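Local structure of phenazine-1-carboxylate N-methyltransferase (Pseudomonas aeruginosa, 2IP2) at residues Trp110-Phe124 and Trp287-His299. The protein transfers a methyl group from S-adenosyl-L-methionine to phenazine-1-carboxylate, giving 5-methylphenazine-1-carboxylate on the route to the blue virulence pigment pyocyanin. Numbering follows the deposited sequence. Where two conformers were deposited one is given.
Sequences WTPACEALLSGTPGF and WDVHLFMACAGRH
The Trp110 indole carries Met293 on one face and His290 at its edge. Met293 CG sits over the five-membered ring, 3.6 Å from its centroid and nearly along the ring normal, a CH-pi contact; the sulfur lies farther out above the six-membered ring as a Met-aromatic contact. At the edge, Trp110 NE1 donates to His290 ND1 at 3.1 Å, with an N-H...N angle of 171°. The two rings lie rim to rim with their planes only 5° apart, and each partner atom lies near the plane of the other ring. The Phe292 ring turns its edge to backbone oxygens: Phe292 CZ is 3.3 Å from Ala116 O, and Phe292 CE1 also meets Gly120 O. Leu117 CD2 comes in obliquely against the same ring.

Met293 is the knob of the interface. The bend at chi2 sets SD against Ala116 CB, and a further bend at chi3 swings CE to 3.8 Å from Ala113 CB, in a hole completed by Leu117 and Gly123. Gly123, lacking a side chain, lets the sulfur come close to its backbone. Next to this knob, Phe124 N donates to Met293 O at 3.0 Å, tying the start of helix 123-128 to the C-terminal part of helix 282-295. Pro122 CG packs 3.6 Å from Ala296 CB, just past that helix.

This helix packing within the O-methyltransferase domain borders the dimer interface: Cys24 and Arg60 of the second subunit pack on Trp110 and Phe292. Phe106 meets the His290 ring edge-to-face. Because ND1 accepts the indole N-H it carries no proton, so a neutral His290 would be protonated at NE2. Together, that edge bond and Met293 over the face would limit the indole's rotation, while the Phe124-Met293 bond joins the backbones.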
ATOM      1  N   TRP A 110       6.835  -4.570  -9.098  1.00 18.93           N
ATOM      2  CA  TRP A 110       7.250  -4.094  -7.800  1.00 18.38           C
ATOM      3  C   TRP A 110       7.604  -5.198  -6.828  1.00 18.52           C
ATOM      4  O   TRP A 110       8.022  -4.944  -5.682  1.00 19.21           O
ATOM      5  CB  TRP A 110       6.174  -3.156  -7.212  1.00 19.68           C
ATOM      6  CG  TRP A 110       6.313  -1.766  -7.591  1.00 18.44           C
ATOM      7  CD1 TRP A 110       5.675  -1.095  -8.608  1.00 18.75           C
ATOM      8  CD2 TRP A 110       7.104  -0.784  -6.890  1.00 22.15           C
ATOM      9  NE1 TRP A 110       6.047   0.249  -8.596  1.00 21.34           N
ATOM     10  CE2 TRP A 110       6.902   0.458  -7.542  1.00 18.40           C
ATOM     11  CE3 TRP A 110       7.978  -0.853  -5.785  1.00 21.28           C
ATOM     12  CZ2 TRP A 110       7.540   1.628  -7.144  1.00 17.72           C
ATOM     13  CZ3 TRP A 110       8.654   0.344  -5.394  1.00 18.96           C
ATOM     14  CH2 TRP A 110       8.415   1.548  -6.079  1.00 19.09           C
ATOM     15  N   THR A 111       7.444  -6.448  -7.241  1.00 19.29           N
ATOM     16  CA  THR A 111       7.847  -7.561  -6.372  1.00 19.68           C
ATOM     17  C   THR A 111       9.398  -7.587  -6.205  1.00 20.10           C
ATOM     18  O   THR A 111       9.873  -7.521  -5.092  1.00 20.84           O
ATOM     19  CB  THR A 111       7.229  -8.875  -6.871  1.00 20.52           C
ATOM     20  OG1 THR A 111       5.824  -8.736  -6.701  1.00 21.47           O
ATOM     21  CG2 THR A 111       7.747 -10.109  -6.096  1.00 21.69           C
ATOM     22  N   PRO A 112      10.192  -7.613  -7.322  1.00 21.40           N
ATOM     23  CA  PRO A 112      11.673  -7.621  -7.131  1.00 21.30           C
ATOM     24  C   PRO A 112      12.284  -6.244  -6.917  1.00 22.13           C
ATOM     25  O   PRO A 112      13.395  -5.931  -7.415  1.00 22.56           O
ATOM     26  CB  PRO A 112      12.182  -8.293  -8.430  1.00 21.27           C
ATOM     27  CG  PRO A 112      11.200  -7.801  -9.444  1.00 23.35           C
ATOM     28  CD  PRO A 112       9.810  -7.739  -8.737  1.00 21.53           C
ATOM     29  N   ALA A 113      11.612  -5.404  -6.136  1.00 21.70           N
ATOM     30  CA  ALA A 113      12.045  -4.028  -6.024  1.00 21.59           C
ATOM     31  C   ALA A 113      13.476  -3.938  -5.424  1.00 22.70           C
ATOM     32  O   ALA A 113      14.250  -3.027  -5.753  1.00 21.79           O
ATOM     33  CB  ALA A 113      11.062  -3.271  -5.133  1.00 21.43           C
ATOM     34  N   CYS A 114      13.798  -4.845  -4.506  1.00 22.54           N
ATOM     35  CA  CYS A 114      15.144  -4.805  -3.872  1.00 23.43           C
ATOM     36  C   CYS A 114      16.233  -5.055  -4.919  1.00 22.79           C
ATOM     37  O   CYS A 114      17.119  -4.245  -5.095  1.00 22.79           O
ATOM     38  CB  CYS A 114      15.211  -5.797  -2.718  1.00 23.40           C
ATOM     39  SG  CYS A 114      16.766  -5.592  -1.779  1.00 28.65           S
ATOM     40  N   GLU A 115      16.082  -6.146  -5.660  1.00 23.55           N
ATOM     41  CA  GLU A 115      17.058  -6.529  -6.674  1.00 25.12           C
ATOM     42  C   GLU A 115      17.176  -5.392  -7.740  1.00 24.64           C
ATOM     43  O   GLU A 115      18.290  -5.078  -8.251  1.00 25.92           O
ATOM     44  CB  GLU A 115      16.714  -7.865  -7.340  0.50 24.75           C
ATOM     45  CG  GLU A 115      17.693  -8.284  -8.461  0.50 25.18           C
ATOM     46  CD  GLU A 115      17.341  -9.615  -9.123  0.50 27.70           C
ATOM     47  OE1 GLU A 115      16.371 -10.275  -8.683  0.50 32.20           O
ATOM     48  OE2 GLU A 115      18.033 -10.018 -10.096  0.50 24.35           O
ATOM     49  N   ALA A 116      16.042  -4.754  -8.033  1.00 23.83           N
ATOM     50  CA  ALA A 116      15.932  -3.670  -9.018  1.00 22.75           C
ATOM     51  C   ALA A 116      16.753  -2.464  -8.567  1.00 22.56           C
ATOM     52  O   ALA A 116      17.585  -1.962  -9.327  1.00 22.31           O
ATOM     53  CB  ALA A 116      14.443  -3.299  -9.250  1.00 22.33           C
ATOM     54  N   LEU A 117      16.544  -1.990  -7.337  1.00 21.66           N
ATOM     55  CA  LEU A 117      17.238  -0.779  -6.906  1.00 21.82           C
ATOM     56  C   LEU A 117      18.747  -1.012  -6.693  1.00 22.98           C
ATOM     57  O   LEU A 117      19.540  -0.057  -6.787  1.00 24.36           O
ATOM     58  CB  LEU A 117      16.633  -0.221  -5.576  1.00 20.75           C
ATOM     59  CG  LEU A 117      15.245   0.435  -5.875  1.00 21.14           C
ATOM     60  CD1 LEU A 117      14.216   0.405  -4.720  1.00 23.08           C
ATOM     61  CD2 LEU A 117      15.431   1.865  -6.524  1.00 22.51           C
ATOM     62  N   LEU A 118      19.116  -2.239  -6.369  1.00 25.49           N
ATOM     63  CA  LEU A 118      20.550  -2.610  -6.267  1.00 25.80           C
ATOM     64  C   LEU A 118      21.185  -2.667  -7.672  1.00 26.05           C
ATOM     65  O   LEU A 118      22.143  -1.936  -7.975  1.00 26.78           O
ATOM     66  CB  LEU A 118      20.662  -3.974  -5.593  1.00 25.81           C
ATOM     67  CG  LEU A 118      20.428  -4.117  -4.066  1.00 27.11           C
ATOM     68  CD1 LEU A 118      20.778  -5.486  -3.497  1.00 32.09           C
ATOM     69  CD2 LEU A 118      21.184  -3.059  -3.266  1.00 30.62           C
ATOM     70  N   SER A 119      20.623  -3.495  -8.544  1.00 24.90           N
ATOM     71  CA  SER A 119      21.248  -3.793  -9.856  1.00 25.77           C
ATOM     72  C   SER A 119      21.088  -2.639 -10.883  1.00 25.60           C
ATOM     73  O   SER A 119      21.878  -2.470 -11.834  1.00 24.82           O
ATOM     74  CB  SER A 119      20.660  -5.094 -10.421  1.00 26.52           C
ATOM     75  OG  SER A 119      19.313  -4.873 -10.852  1.00 26.01           O
ATOM     76  N   GLY A 120      20.015  -1.876 -10.738  1.00 24.82           N
ATOM     77  CA  GLY A 120      19.656  -0.919 -11.772  1.00 25.41           C
ATOM     78  C   GLY A 120      18.759  -1.429 -12.890  1.00 24.42           C
ATOM     79  O   GLY A 120      18.353  -0.639 -13.737  1.00 23.96           O
ATOM     80  N   THR A 121      18.426  -2.725 -12.886  1.00 24.73           N
ATOM     81  CA  THR A 121      17.504  -3.284 -13.864  1.00 25.10           C
ATOM     82  C   THR A 121      16.107  -3.024 -13.300  1.00 24.32           C
ATOM     83  O   THR A 121      15.838  -3.368 -12.178  1.00 24.67           O
ATOM     84  CB  THR A 121      17.725  -4.800 -14.023  1.00 25.10           C
ATOM     85  OG1 THR A 121      19.098  -5.034 -14.349  1.00 26.14           O
ATOM     86  CG2 THR A 121      16.802  -5.408 -15.128  1.00 24.93           C
ATOM     87  N   PRO A 122      15.228  -2.388 -14.071  1.00 25.17           N
ATOM     88  CA  PRO A 122      13.863  -2.065 -13.597  1.00 23.54           C
ATOM     89  C   PRO A 122      13.171  -3.349 -13.123  1.00 22.52           C
ATOM     90  O   PRO A 122      13.392  -4.404 -13.691  1.00 22.67           O
ATOM     91  CB  PRO A 122      13.199  -1.498 -14.847  1.00 22.86           C
ATOM     92  CG  PRO A 122      14.415  -0.834 -15.541  1.00 26.20           C
ATOM     93  CD  PRO A 122      15.461  -1.891 -15.433  1.00 23.65           C
ATOM     94  N   GLY A 123      12.406  -3.272 -12.034  1.00 22.53           N
ATOM     95  CA  GLY A 123      11.637  -4.439 -11.572  1.00 20.15           C
ATOM     96  C   GLY A 123      10.751  -5.036 -12.650  1.00 21.32           C
ATOM     97  O   GLY A 123      10.615  -6.266 -12.724  1.00 22.95           O
ATOM     98  N   PHE A 124      10.227  -4.195 -13.533  1.00 20.32           N
ATOM     99  CA  PHE A 124       9.403  -4.746 -14.633  1.00 22.46           C
ATOM    100  C   PHE A 124      10.270  -5.759 -15.451  1.00 22.34           C
ATOM    101  O   PHE A 124       9.856  -6.880 -15.726  1.00 22.80           O
ATOM    102  CB  PHE A 124       8.828  -3.694 -15.572  1.00 21.61           C
ATOM    103  CG  PHE A 124       7.886  -4.302 -16.591  1.00 24.02           C
ATOM    104  CD1 PHE A 124       8.398  -4.923 -17.783  1.00 26.12           C
ATOM    105  CD2 PHE A 124       6.521  -4.371 -16.324  1.00 24.25           C
ATOM    106  CE1 PHE A 124       7.540  -5.547 -18.715  1.00 25.95           C
ATOM    107  CE2 PHE A 124       5.627  -4.965 -17.255  1.00 25.91           C
ATOM    108  CZ  PHE A 124       6.153  -5.595 -18.452  1.00 27.94           C
ATOM    109  N   TRP A 287       5.925   8.659  -7.526  1.00 22.44           N
ATOM    110  CA  TRP A 287       5.911   8.520  -9.014  1.00 21.82           C
ATOM    111  C   TRP A 287       7.322   8.372  -9.613  1.00 22.35           C
ATOM    112  O   TRP A 287       7.553   7.594 -10.573  1.00 21.10           O
ATOM    113  CB  TRP A 287       5.204   9.694  -9.669  1.00 24.48           C
ATOM    114  CG  TRP A 287       3.695   9.661  -9.563  1.00 25.67           C
ATOM    115  CD1 TRP A 287       2.888  10.568  -8.906  1.00 26.78           C
ATOM    116  CD2 TRP A 287       2.817   8.649 -10.090  1.00 25.04           C
ATOM    117  NE1 TRP A 287       1.568  10.181  -9.019  1.00 30.00           N
ATOM    118  CE2 TRP A 287       1.496   9.022  -9.752  1.00 27.63           C
ATOM    119  CE3 TRP A 287       3.025   7.490 -10.842  1.00 26.99           C
ATOM    120  CZ2 TRP A 287       0.365   8.260 -10.144  1.00 28.75           C
ATOM    121  CZ3 TRP A 287       1.895   6.749 -11.269  1.00 27.61           C
ATOM    122  CH2 TRP A 287       0.602   7.143 -10.922  1.00 26.28           C
ATOM    123  N   ASP A 288       8.285   9.108  -9.058  1.00 23.43           N
ATOM    124  CA  ASP A 288       9.650   9.025  -9.590  1.00 22.10           C
ATOM    125  C   ASP A 288      10.277   7.638  -9.431  1.00 22.01           C
ATOM    126  O   ASP A 288      10.895   7.126 -10.375  1.00 22.30           O
ATOM    127  CB  ASP A 288      10.510  10.055  -8.900  1.00 24.41           C
ATOM    128  CG  ASP A 288      11.987   9.977  -9.350  1.00 23.36           C
ATOM    129  OD1 ASP A 288      12.232  10.311 -10.521  1.00 22.88           O
ATOM    130  OD2 ASP A 288      12.873   9.619  -8.510  1.00 24.72           O
ATOM    131  N   VAL A 289      10.067   7.020  -8.257  1.00 21.94           N
ATOM    132  CA  VAL A 289      10.650   5.694  -8.024  1.00 21.57           C
ATOM    133  C   VAL A 289       9.920   4.676  -8.882  1.00 20.09           C
ATOM    134  O   VAL A 289      10.528   3.773  -9.473  1.00 19.24           O
ATOM    135  CB  VAL A 289      10.724   5.301  -6.528  1.00 22.89           C
ATOM    136  CG1 VAL A 289      11.321   3.890  -6.392  1.00 23.19           C
ATOM    137  CG2 VAL A 289      11.684   6.276  -5.738  1.00 24.58           C
ATOM    138  N   HIS A 290       8.612   4.880  -9.011  1.00 20.66           N
ATOM    139  CA  HIS A 290       7.827   4.009  -9.875  1.00 20.42           C
ATOM    140  C   HIS A 290       8.313   4.063 -11.335  1.00 21.00           C
ATOM    141  O   HIS A 290       8.392   3.015 -12.028  1.00 20.30           O
ATOM    142  CB  HIS A 290       6.362   4.425  -9.828  1.00 19.46           C
ATOM    143  CG  HIS A 290       5.510   3.675 -10.812  1.00 21.42           C
ATOM    144  ND1 HIS A 290       5.371   2.294 -10.771  1.00 22.15           N
ATOM    145  CD2 HIS A 290       4.767   4.103 -11.866  1.00 22.95           C
ATOM    146  CE1 HIS A 290       4.541   1.916 -11.736  1.00 22.44           C
ATOM    147  NE2 HIS A 290       4.168   2.989 -12.420  1.00 24.21           N
ATOM    148  N   LEU A 291       8.661   5.264 -11.813  1.00 21.51           N
ATOM    149  CA  LEU A 291       9.173   5.412 -13.194  1.00 23.33           C
ATOM    150  C   LEU A 291      10.444   4.586 -13.432  1.00 22.97           C
ATOM    151  O   LEU A 291      10.598   3.951 -14.491  1.00 23.59           O
ATOM    152  CB  LEU A 291       9.374   6.905 -13.541  1.00 22.72           C
ATOM    153  CG  LEU A 291       9.680   7.267 -15.000  1.00 28.02           C
ATOM    154  CD1 LEU A 291       8.746   6.517 -15.951  1.00 32.14           C
ATOM    155  CD2 LEU A 291       9.479   8.747 -15.208  1.00 29.79           C
ATOM    156  N   PHE A 292      11.346   4.572 -12.440  1.00 23.06           N
ATOM    157  CA  PHE A 292      12.467   3.690 -12.465  1.00 23.55           C
ATOM    158  C   PHE A 292      12.005   2.215 -12.485  1.00 23.27           C
ATOM    159  O   PHE A 292      12.473   1.407 -13.306  1.00 21.34           O
ATOM    160  CB  PHE A 292      13.425   3.905 -11.254  1.00 23.39           C
ATOM    161  CG  PHE A 292      14.388   2.760 -11.112  1.00 25.70           C
ATOM    162  CD1 PHE A 292      15.468   2.637 -12.011  1.00 27.07           C
ATOM    163  CD2 PHE A 292      14.135   1.714 -10.171  1.00 24.49           C
ATOM    164  CE1 PHE A 292      16.303   1.504 -11.950  1.00 28.21           C
ATOM    165  CE2 PHE A 292      14.957   0.608 -10.079  1.00 23.42           C
ATOM    166  CZ  PHE A 292      16.062   0.487 -10.984  1.00 24.51           C
ATOM    167  N   MET A 293      11.079   1.884 -11.572  1.00 22.35           N
ATOM    168  CA  MET A 293      10.685   0.461 -11.368  1.00 22.77           C
ATOM    169  C   MET A 293      10.054  -0.067 -12.657  1.00 23.34           C
ATOM    170  O   MET A 293      10.241  -1.239 -13.000  1.00 24.47           O
ATOM    171  CB  MET A 293       9.724   0.312 -10.192  1.00 22.43           C
ATOM    172  CG  MET A 293       9.531  -1.168  -9.646  1.00 20.93           C
ATOM    173  SD  MET A 293      11.135  -1.733  -9.053  1.00 22.41           S
ATOM    174  CE  MET A 293      11.572  -0.572  -7.733  1.00 28.31           C
ATOM    175  N   ALA A 294       9.377   0.817 -13.402  1.00 23.14           N
ATOM    176  CA  ALA A 294       8.675   0.386 -14.616  1.00 24.81           C
ATOM    177  C   ALA A 294       9.608   0.319 -15.840  1.00 25.09           C
ATOM    178  O   ALA A 294       9.601  -0.638 -16.566  1.00 25.41           O
ATOM    179  CB  ALA A 294       7.535   1.282 -14.917  1.00 21.67           C
ATOM    180  N   CYS A 295      10.438   1.339 -16.031  1.00 26.69           N
ATOM    181  CA  CYS A 295      11.167   1.425 -17.292  1.00 27.84           C
ATOM    182  C   CYS A 295      12.458   2.238 -17.222  1.00 29.03           C
ATOM    183  O   CYS A 295      12.921   2.756 -18.281  1.00 28.84           O
ATOM    184  CB  CYS A 295      10.260   2.077 -18.321  1.00 27.82           C
ATOM    185  SG  CYS A 295       9.835   3.784 -17.948  1.00 34.14           S
ATOM    186  N   ALA A 296      13.029   2.373 -16.029  1.00 29.36           N
ATOM    187  CA  ALA A 296      14.308   3.106 -15.823  1.00 30.48           C
ATOM    188  C   ALA A 296      14.208   4.555 -16.287  1.00 30.63           C
ATOM    189  O   ALA A 296      15.213   5.159 -16.678  1.00 30.44           O
ATOM    190  CB  ALA A 296      15.521   2.384 -16.574  1.00 31.17           C
ATOM    191  N   GLY A 297      13.026   5.126 -16.261  1.00 30.54           N
ATOM    192  CA  GLY A 297      12.924   6.534 -16.554  1.00 33.16           C
ATOM    193  C   GLY A 297      13.240   7.305 -15.294  1.00 34.32           C
ATOM    194  O   GLY A 297      13.425   6.698 -14.220  1.00 32.95           O
ATOM    195  N   ARG A 298      13.287   8.630 -15.417  1.00 35.65           N
ATOM    196  CA  ARG A 298      13.307   9.501 -14.234  1.00 38.72           C
ATOM    197  C   ARG A 298      12.670  10.867 -14.513  1.00 38.61           C
ATOM    198  O   ARG A 298      12.560  11.264 -15.663  1.00 38.79           O
ATOM    199  CB  ARG A 298      14.725   9.701 -13.682  1.00 39.65           C
ATOM    200  CG  ARG A 298      15.654  10.614 -14.489  1.00 43.87           C
ATOM    201  CD  ARG A 298      16.384   9.852 -15.594  1.00 52.96           C
ATOM    202  NE  ARG A 298      16.809   8.485 -15.229  1.00 58.88           N
ATOM    203  CZ  ARG A 298      18.042   8.135 -14.836  1.00 61.78           C
ATOM    204  NH1 ARG A 298      19.013   9.038 -14.731  1.00 62.25           N
ATOM    205  NH2 ARG A 298      18.311   6.866 -14.540  1.00 64.19           N
ATOM    206  N   HIS A 299      12.259  11.565 -13.457  1.00 38.09           N
ATOM    207  CA  HIS A 299      11.725  12.918 -13.596  1.00 38.01           C
ATOM    208  C   HIS A 299      12.837  13.967 -13.381  1.00 37.63           C
ATOM    209  O   HIS A 299      13.820  13.728 -12.663  1.00 39.51           O
ATOM    210  CB  HIS A 299      10.508  13.127 -12.669  1.00 37.62           C
ATOM    211  CG  HIS A 299       9.320  12.259 -13.005  1.00 40.16           C
ATOM    212  ND1 HIS A 299       8.640  12.351 -14.199  1.00 42.03           N
ATOM    213  CD2 HIS A 299       8.667  11.316 -12.286  1.00 42.74           C
ATOM    214  CE1 HIS A 299       7.643  11.486 -14.218  1.00 43.03           C
ATOM    215  NE2 HIS A 299       7.626  10.854 -13.061  1.00 43.66           N
TER